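Local coordinates for protein condensin complex subunit 3 (Schizosaccharomyces pombe, PDB 5OQR) that serves as a regulatory subunit of the condensin complex, which is required to convert interphase chromatin into condensed, mitotic-like chromosomes, at residues A[422-427]-A[484-489]; A[464-469]-A[488-493]; A[469-474]-A[510-515]. All coordinates share one frame; numbering follows the deposited sequence.

Contact 1 of 3, residues A[422-427]-A[484-489]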
# COMPACT_ATOMS: atom_id res chain seq x y z
N LEU A 422 -35.31 -23.31 13.11
CA LEU A 422 -34.35 -23.93 14.01
C LEU A 422 -33.71 -22.90 14.93
O LEU A 422 -33.69 -23.08 16.16
CB LEU A 422 -33.28 -24.66 13.20
CG LEU A 422 -32.11 -25.25 14.00
CD1 LEU A 422 -32.61 -26.20 15.07
CD2 LEU A 422 -31.14 -25.95 13.06
N LEU A 423 -33.19 -21.81 14.37
CA LEU A 423 -32.44 -20.86 15.18
C LEU A 423 -33.35 -20.12 16.15
O LEU A 423 -32.88 -19.68 17.21
CB LEU A 423 -31.70 -19.88 14.27
CG LEU A 423 -30.71 -18.92 14.93
CD1 LEU A 423 -29.80 -19.62 15.92
CD2 LEU A 423 -29.88 -18.25 13.86
N VAL A 424 -34.63 -19.97 15.83
CA VAL A 424 -35.57 -19.39 16.79
C VAL A 424 -35.81 -20.37 17.94
O VAL A 424 -35.89 -19.96 19.11
CB VAL A 424 -36.88 -19.00 16.10
CG1 VAL A 424 -37.97 -18.69 17.12
CG2 VAL A 424 -36.66 -17.79 15.20
N GLU A 425 -35.93 -21.66 17.63
CA GLU A 425 -36.05 -22.66 18.69
C GLU A 425 -34.85 -22.59 19.63
O GLU A 425 -35.00 -22.55 20.85
CB GLU A 425 -36.18 -24.05 18.08
CG GLU A 425 -37.47 -24.28 17.32
CD GLU A 425 -37.44 -25.54 16.48
OE1 GLU A 425 -36.42 -26.26 16.53
OE2 GLU A 425 -38.43 -25.81 15.77
N ILE A 426 -33.64 -22.56 19.06
CA ILE A 426 -32.43 -22.46 19.87
C ILE A 426 -32.49 -21.20 20.74
O ILE A 426 -32.27 -21.25 21.95
CB ILE A 426 -31.18 -22.47 18.98
CG1 ILE A 426 -31.08 -23.80 18.23
CG2 ILE A 426 -29.92 -22.23 19.81
CD1 ILE A 426 -29.93 -23.88 17.26
N ILE A 427 -32.80 -20.06 20.12
CA ILE A 427 -32.80 -18.80 20.86
C ILE A 427 -33.79 -18.86 22.01
O ILE A 427 -33.53 -18.33 23.10
CB ILE A 427 -33.11 -17.63 19.91
CG1 ILE A 427 -31.91 -17.38 18.98
CG2 ILE A 427 -33.43 -16.35 20.69
CD1 ILE A 427 -32.19 -16.41 17.86
N VAL A 484 -41.75 -10.79 13.74
CA VAL A 484 -42.60 -10.16 14.74
C VAL A 484 -42.29 -10.74 16.11
O VAL A 484 -42.37 -10.04 17.13
CB VAL A 484 -44.09 -10.32 14.37
CG1 VAL A 484 -44.96 -9.59 15.37
CG2 VAL A 484 -44.36 -9.80 12.97
N ASP A 485 -41.94 -12.03 16.16
CA ASP A 485 -41.57 -12.66 17.43
C ASP A 485 -40.28 -12.07 17.98
O ASP A 485 -40.24 -11.56 19.10
CB ASP A 485 -41.44 -14.17 17.24
CG ASP A 485 -41.39 -14.92 18.55
OD1 ASP A 485 -40.79 -16.01 18.59
OD2 ASP A 485 -41.95 -14.41 19.55
N MET A 486 -39.20 -12.14 17.19
CA MET A 486 -37.92 -11.59 17.65
C MET A 486 -38.05 -10.12 18.02
O MET A 486 -37.42 -9.65 18.97
CB MET A 486 -36.85 -11.77 16.57
CG MET A 486 -36.67 -13.20 16.08
SD MET A 486 -36.68 -14.42 17.40
CE MET A 486 -35.16 -13.98 18.20
N LEU A 487 -38.86 -9.37 17.27
CA LEU A 487 -39.07 -7.96 17.59
C LEU A 487 -39.74 -7.80 18.94
O LEU A 487 -39.23 -7.09 19.82
CB LEU A 487 -39.90 -7.29 16.49
CG LEU A 487 -39.19 -6.98 15.16
CD1 LEU A 487 -40.20 -6.50 14.14
CD2 LEU A 487 -38.10 -5.94 15.35
N LYS A 488 -40.89 -8.44 19.13
CA LYS A 488 -41.64 -8.28 20.37
C LYS A 488 -40.89 -8.85 21.56
O LYS A 488 -40.90 -8.26 22.65
CB LYS A 488 -43.02 -8.94 20.25
CG LYS A 488 -43.96 -8.24 19.29
CD LYS A 488 -45.42 -8.62 19.55
CE LYS A 488 -45.74 -10.03 19.08
NZ LYS A 488 -47.12 -10.11 18.53
N THR A 489 -40.23 -9.99 21.38
CA THR A 489 -39.67 -10.71 22.52
C THR A 489 -38.30 -10.19 22.93
O THR A 489 -37.98 -10.20 24.13
CB THR A 489 -39.58 -12.20 22.19
OG1 THR A 489 -40.84 -12.67 21.71
CG2 THR A 489 -39.20 -13.00 23.43
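Met486 bridges the gap between two nearly parallel helices by presenting its thioether to Val424 and Ile427. All three residues are buried, and the packing is apolar. The sulfur passes beside Val424, with SD 4.0 Å from Val424 CG2, and the two side chains run past each other in opposite directions. Beyond the sulfur, the terminal methyl sits at the fork of Ile427: Met486 CE is 3.8 Å from Ile427 CG2 and 3.9 Å from Ile427 CD1. Folding at chi2 (-43°) and chi3 (-68°) curls the methionine chain, which leaves sulfur and methyl facing different residues of the opposite helix. Within this HEAT-repeat alpha-solenoid the helix axes of 422-427 and 484-489 stay 12.0 Å apart at an angle of 22°, and 484-489 itself belongs to HEAT 7. Helix 457-471 lies against both partners, with Tyr465 touching Ile427 and Val466 touching Met486. A polar group meets the interface at its partly exposed border, where Asp485 OD1 lies 4.2 Å from Val424 CG1. Here the carboxylate makes a van der Waals approach to a methyl, while Tyr482, one turn earlier on the same helix, also packs on Val424.

Contact 2 of 3, residues A[464-469]-A[488-493]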
# COMPACT_ATOMS: atom_id res chain seq x y z
N SER A 464 -27.00 -11.74 20.40
CA SER A 464 -25.96 -12.15 19.46
C SER A 464 -26.45 -13.24 18.52
O SER A 464 -26.04 -13.29 17.36
CB SER A 464 -24.72 -12.62 20.22
OG SER A 464 -24.19 -11.57 21.00
N TYR A 465 -27.33 -14.13 19.00
CA TYR A 465 -27.93 -15.12 18.13
C TYR A 465 -28.94 -14.48 17.19
O TYR A 465 -29.05 -14.87 16.02
CB TYR A 465 -28.61 -16.22 18.95
CG TYR A 465 -27.68 -17.19 19.63
CD1 TYR A 465 -26.36 -16.87 19.91
CD2 TYR A 465 -28.13 -18.45 20.01
CE1 TYR A 465 -25.52 -17.77 20.54
CE2 TYR A 465 -27.30 -19.35 20.64
CZ TYR A 465 -26.00 -19.00 20.90
OH TYR A 465 -25.17 -19.91 21.52
N VAL A 466 -29.69 -13.50 17.68
CA VAL A 466 -30.62 -12.76 16.84
C VAL A 466 -29.86 -12.01 15.76
O VAL A 466 -30.25 -11.99 14.59
CB VAL A 466 -31.47 -11.80 17.69
CG1 VAL A 466 -32.51 -11.11 16.82
CG2 VAL A 466 -32.15 -12.54 18.82
N GLN A 467 -28.75 -11.37 16.14
CA GLN A 467 -27.95 -10.62 15.19
C GLN A 467 -27.46 -11.51 14.06
O GLN A 467 -27.57 -11.16 12.88
CB GLN A 467 -26.77 -9.98 15.92
CG GLN A 467 -25.99 -8.98 15.09
CD GLN A 467 -24.85 -8.37 15.87
OE1 GLN A 467 -24.72 -8.58 17.08
NE2 GLN A 467 -24.00 -7.60 15.19
N CYS A 468 -26.93 -12.69 14.39
CA CYS A 468 -26.43 -13.60 13.36
C CYS A 468 -27.57 -14.18 12.53
O CYS A 468 -27.35 -14.56 11.37
CB CYS A 468 -25.62 -14.72 14.00
SG CYS A 468 -24.04 -14.20 14.69
N LEU A 469 -28.77 -14.27 13.09
CA LEU A 469 -29.90 -14.79 12.34
C LEU A 469 -30.21 -13.90 11.14
O LEU A 469 -30.24 -14.37 10.00
CB LEU A 469 -31.12 -14.91 13.26
CG LEU A 469 -32.48 -15.12 12.58
CD1 LEU A 469 -32.48 -16.34 11.70
CD2 LEU A 469 -33.58 -15.22 13.62
N LYS A 488 -40.89 -8.44 19.13
CA LYS A 488 -41.64 -8.28 20.37
C LYS A 488 -40.89 -8.85 21.56
O LYS A 488 -40.90 -8.26 22.65
CB LYS A 488 -43.02 -8.94 20.25
CG LYS A 488 -43.96 -8.24 19.29
CD LYS A 488 -45.42 -8.62 19.55
CE LYS A 488 -45.74 -10.03 19.08
NZ LYS A 488 -47.12 -10.11 18.53
N THR A 489 -40.23 -9.99 21.38
CA THR A 489 -39.67 -10.71 22.52
C THR A 489 -38.30 -10.19 22.93
O THR A 489 -37.98 -10.20 24.13
CB THR A 489 -39.58 -12.20 22.19
OG1 THR A 489 -40.84 -12.67 21.71
CG2 THR A 489 -39.20 -13.00 23.43
N LEU A 490 -37.48 -9.73 21.99
CA LEU A 490 -36.09 -9.43 22.30
C LEU A 490 -35.63 -8.05 21.84
O LEU A 490 -35.10 -7.27 22.64
CB LEU A 490 -35.19 -10.49 21.70
CG LEU A 490 -35.40 -11.88 22.29
CD1 LEU A 490 -35.58 -12.91 21.20
CD2 LEU A 490 -34.23 -12.26 23.18
N ILE A 491 -35.83 -7.72 20.56
CA ILE A 491 -35.21 -6.53 19.99
C ILE A 491 -35.79 -5.27 20.63
O ILE A 491 -35.05 -4.43 21.16
CB ILE A 491 -35.38 -6.52 18.46
CG1 ILE A 491 -34.55 -7.65 17.85
CG2 ILE A 491 -34.93 -5.18 17.87
CD1 ILE A 491 -34.91 -7.97 16.43
N ILE A 492 -37.11 -5.10 20.56
CA ILE A 492 -37.72 -3.90 21.15
C ILE A 492 -37.44 -3.81 22.64
O ILE A 492 -36.99 -2.75 23.10
CB ILE A 492 -39.23 -3.86 20.83
CG1 ILE A 492 -39.49 -4.02 19.33
CG2 ILE A 492 -39.84 -2.55 21.34
CD1 ILE A 492 -38.95 -2.91 18.47
N PRO A 493 -37.66 -4.85 23.45
CA PRO A 493 -37.25 -4.77 24.86
C PRO A 493 -35.79 -4.37 25.04
O PRO A 493 -35.47 -3.61 25.97
CB PRO A 493 -37.50 -6.20 25.37
CG PRO A 493 -38.55 -6.74 24.48
CD PRO A 493 -38.32 -6.13 23.14
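Val466 is the residue of 464-469 that meets segment 488-493, spreading its two methyls over Leu490 and Ile491. Just before it, Ser464 faces elsewhere, its OG hydrogen-bonded to Leu460 O and Lys505 NZ, and Tyr465 turns to the preceding helices, where its hydroxyl bonds Leu392 O. At Val466 the methyls part company. Val466 CG1 lies anti to the backbone N (chi1 -176°) and meets the end of Ile491, 4.0 Å from Ile491 CD1 and 4.1 Å from Ile491 CG1. The other branch, Val466 CG2, stands 4.2 Å from Leu490 CD1. Adjacent helices of an alpha-solenoid mesh here at the entrance to HEAT 7, yet helix 480-495 is irregular at 488-493: a wider, pi-type turn spans 488-491, and Ile491 N probably bonds Met486 O five residues back. A kink follows at Pro493, whose nitrogen has no hydrogen to return to the preceding turn. Leu490 and Ile491 therefore come from a distorted part of the helix, and Leu490 also packs on Cys462 and Leu463. Further along 464-469, Gln467 leans on Lys505, Glu508 and Leu512 of helix 500-514, and Leu469 packs against Phe419, Cys420 and Leu423 of helix 416-434.

Contact 3 of 3, residues A[469-474]-A[510-515]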
# COMPACT_ATOMS: atom_id res chain seq x y z
N LEU A 469 -28.77 -14.27 13.09
CA LEU A 469 -29.90 -14.79 12.34
C LEU A 469 -30.21 -13.90 11.14
O LEU A 469 -30.24 -14.37 10.00
CB LEU A 469 -31.12 -14.91 13.26
CG LEU A 469 -32.48 -15.12 12.58
CD1 LEU A 469 -32.48 -16.34 11.70
CD2 LEU A 469 -33.58 -15.22 13.62
N PHE A 470 -30.43 -12.61 11.39
CA PHE A 470 -30.77 -11.68 10.32
C PHE A 470 -29.57 -11.31 9.46
O PHE A 470 -29.75 -10.67 8.43
CB PHE A 470 -31.41 -10.43 10.92
CG PHE A 470 -32.73 -10.70 11.58
CD1 PHE A 470 -33.84 -11.03 10.82
CD2 PHE A 470 -32.86 -10.64 12.95
CE1 PHE A 470 -35.05 -11.29 11.42
CE2 PHE A 470 -34.07 -10.89 13.56
CZ PHE A 470 -35.17 -11.22 12.79
N GLU A 471 -28.36 -11.69 9.86
CA GLU A 471 -27.20 -11.55 9.00
C GLU A 471 -27.14 -12.61 7.91
O GLU A 471 -26.45 -12.41 6.91
CB GLU A 471 -25.91 -11.63 9.82
CG GLU A 471 -25.28 -10.28 10.14
CD GLU A 471 -24.13 -10.39 11.12
OE1 GLU A 471 -23.64 -11.52 11.33
OE2 GLU A 471 -23.73 -9.36 11.68
N ASN A 472 -27.86 -13.72 8.07
CA ASN A 472 -27.74 -14.87 7.19
C ASN A 472 -29.00 -15.13 6.36
O ASN A 472 -29.12 -16.20 5.76
CB ASN A 472 -27.39 -16.11 8.00
CG ASN A 472 -25.92 -16.19 8.34
OD1 ASN A 472 -25.50 -15.78 9.41
ND2 ASN A 472 -25.14 -16.72 7.41
N ILE A 473 -29.93 -14.18 6.31
CA ILE A 473 -31.09 -14.28 5.43
C ILE A 473 -31.14 -13.02 4.57
O ILE A 473 -30.58 -11.98 4.91
CB ILE A 473 -32.41 -14.47 6.20
CG1 ILE A 473 -32.59 -13.37 7.25
CG2 ILE A 473 -32.43 -15.83 6.87
CD1 ILE A 473 -33.99 -13.30 7.80
N THR A 474 -31.81 -13.15 3.42
CA THR A 474 -31.80 -12.12 2.40
C THR A 474 -33.16 -11.51 2.09
O THR A 474 -33.20 -10.41 1.53
CB THR A 474 -31.20 -12.67 1.10
OG1 THR A 474 -31.78 -13.95 0.81
CG2 THR A 474 -29.69 -12.80 1.22
N LEU A 510 -32.08 -4.39 15.45
CA LEU A 510 -33.17 -3.70 14.77
C LEU A 510 -32.75 -3.27 13.37
O LEU A 510 -33.54 -3.35 12.43
CB LEU A 510 -33.61 -2.50 15.60
CG LEU A 510 -34.66 -1.57 14.98
CD1 LEU A 510 -35.86 -2.35 14.48
CD2 LEU A 510 -35.08 -0.53 15.98
N SER A 511 -31.50 -2.82 13.22
CA SER A 511 -31.03 -2.38 11.91
C SER A 511 -31.11 -3.51 10.89
O SER A 511 -31.58 -3.31 9.77
CB SER A 511 -29.59 -1.86 12.03
OG SER A 511 -29.51 -0.78 12.93
N LEU A 512 -30.65 -4.70 11.27
CA LEU A 512 -30.62 -5.82 10.33
C LEU A 512 -32.02 -6.25 9.92
O LEU A 512 -32.21 -6.80 8.83
CB LEU A 512 -29.87 -7.00 10.94
CG LEU A 512 -28.36 -6.79 11.11
CD1 LEU A 512 -27.78 -7.88 11.98
CD2 LEU A 512 -27.67 -6.77 9.76
N VAL A 513 -33.02 -6.02 10.78
CA VAL A 513 -34.39 -6.33 10.40
C VAL A 513 -34.92 -5.29 9.43
O VAL A 513 -35.72 -5.60 8.54
CB VAL A 513 -35.28 -6.44 11.65
CG1 VAL A 513 -36.72 -6.74 11.27
CG2 VAL A 513 -34.76 -7.51 12.58
N CYS A 514 -34.47 -4.04 9.57
CA CYS A 514 -34.88 -2.99 8.64
C CYS A 514 -34.37 -3.26 7.24
O CYS A 514 -35.00 -2.85 6.26
CB CYS A 514 -34.39 -1.64 9.14
SG CYS A 514 -35.25 -1.06 10.61
N LEU A 515 -33.24 -3.96 7.11
CA LEU A 515 -32.72 -4.32 5.80
C LEU A 515 -33.56 -5.38 5.11
O LEU A 515 -33.29 -5.70 3.94
CB LEU A 515 -31.28 -4.81 5.92
CG LEU A 515 -30.33 -3.88 6.68
CD1 LEU A 515 -28.93 -4.48 6.71
CD2 LEU A 515 -30.30 -2.49 6.06
O HOH W 1 -31.19 -8.56 7.51
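Phe470 receives a methyl of Val513 squarely on one face of its ring. Val513 CG2 lies 3.6 Å from the ring centroid and only 10° from the ring normal, a CH-pi contact over the middle of the face. The valine presents this methyl from the branch anti to its carbonyl carbon, while CG1 takes the position opposite the backbone N (chi1 179°). At the root of the ring the two segments come together through their beta carbons, Phe470 CB being 3.8 Å from Leu512 CB. The backbones are correspondingly near, with Phe470 CA and Leu512 CA 5.9 Å apart. This is the dense, buried part of the interface. Toward the partly exposed edge of the contact the packing thins to a single apolar touch, Glu471 CG to Leu512 CD1 at 3.9 Å, made by the aliphatic stem of a partly exposed glutamate. A modelled water sits between the carbonyl oxygens of Phe470 and Leu512; it is 2.7 Å from Phe470 O, but its approach to Leu512 O is too short to be trusted as a bridge. The outer side is not simply solvent: the chain of another protein packs on Glu471, Ser511, Leu512 and Leu515, and one of its basic side chains hydrogen-bonds Ile473 O. The contact thus joins the C-terminal part of helix 457-471 to helix 500-514, whose residues 510-515 fall within HEAT 7, with helix 480-495 pressing Met483 and Met486 on Phe470 and Ile491 on Val513, and helix 518-534 meeting Val513 through Leu520.

From the N-terminal side, contact 1 starts on helix 416-434 and spans 56 residues, part of them not modelled, to close on helix 480-495. Contact 2 begins later, on helix 457-471, and returns after only 18 residues to the same second helix, sharing Lys488 and Thr489 with contact 1. Contact 3 starts where contact 2's first segment ends, at Leu469, and reaches on to helix 500-514 across 35 residues, so its segments alternate with those of both other contacts. Centres of contacts 1 and 2 lie about 7 Å apart, those of 1 and 3 about 13 Å. Together they tie four successive helices of the solenoid, 416-434, 457-471, 480-495 and 500-514, to one another.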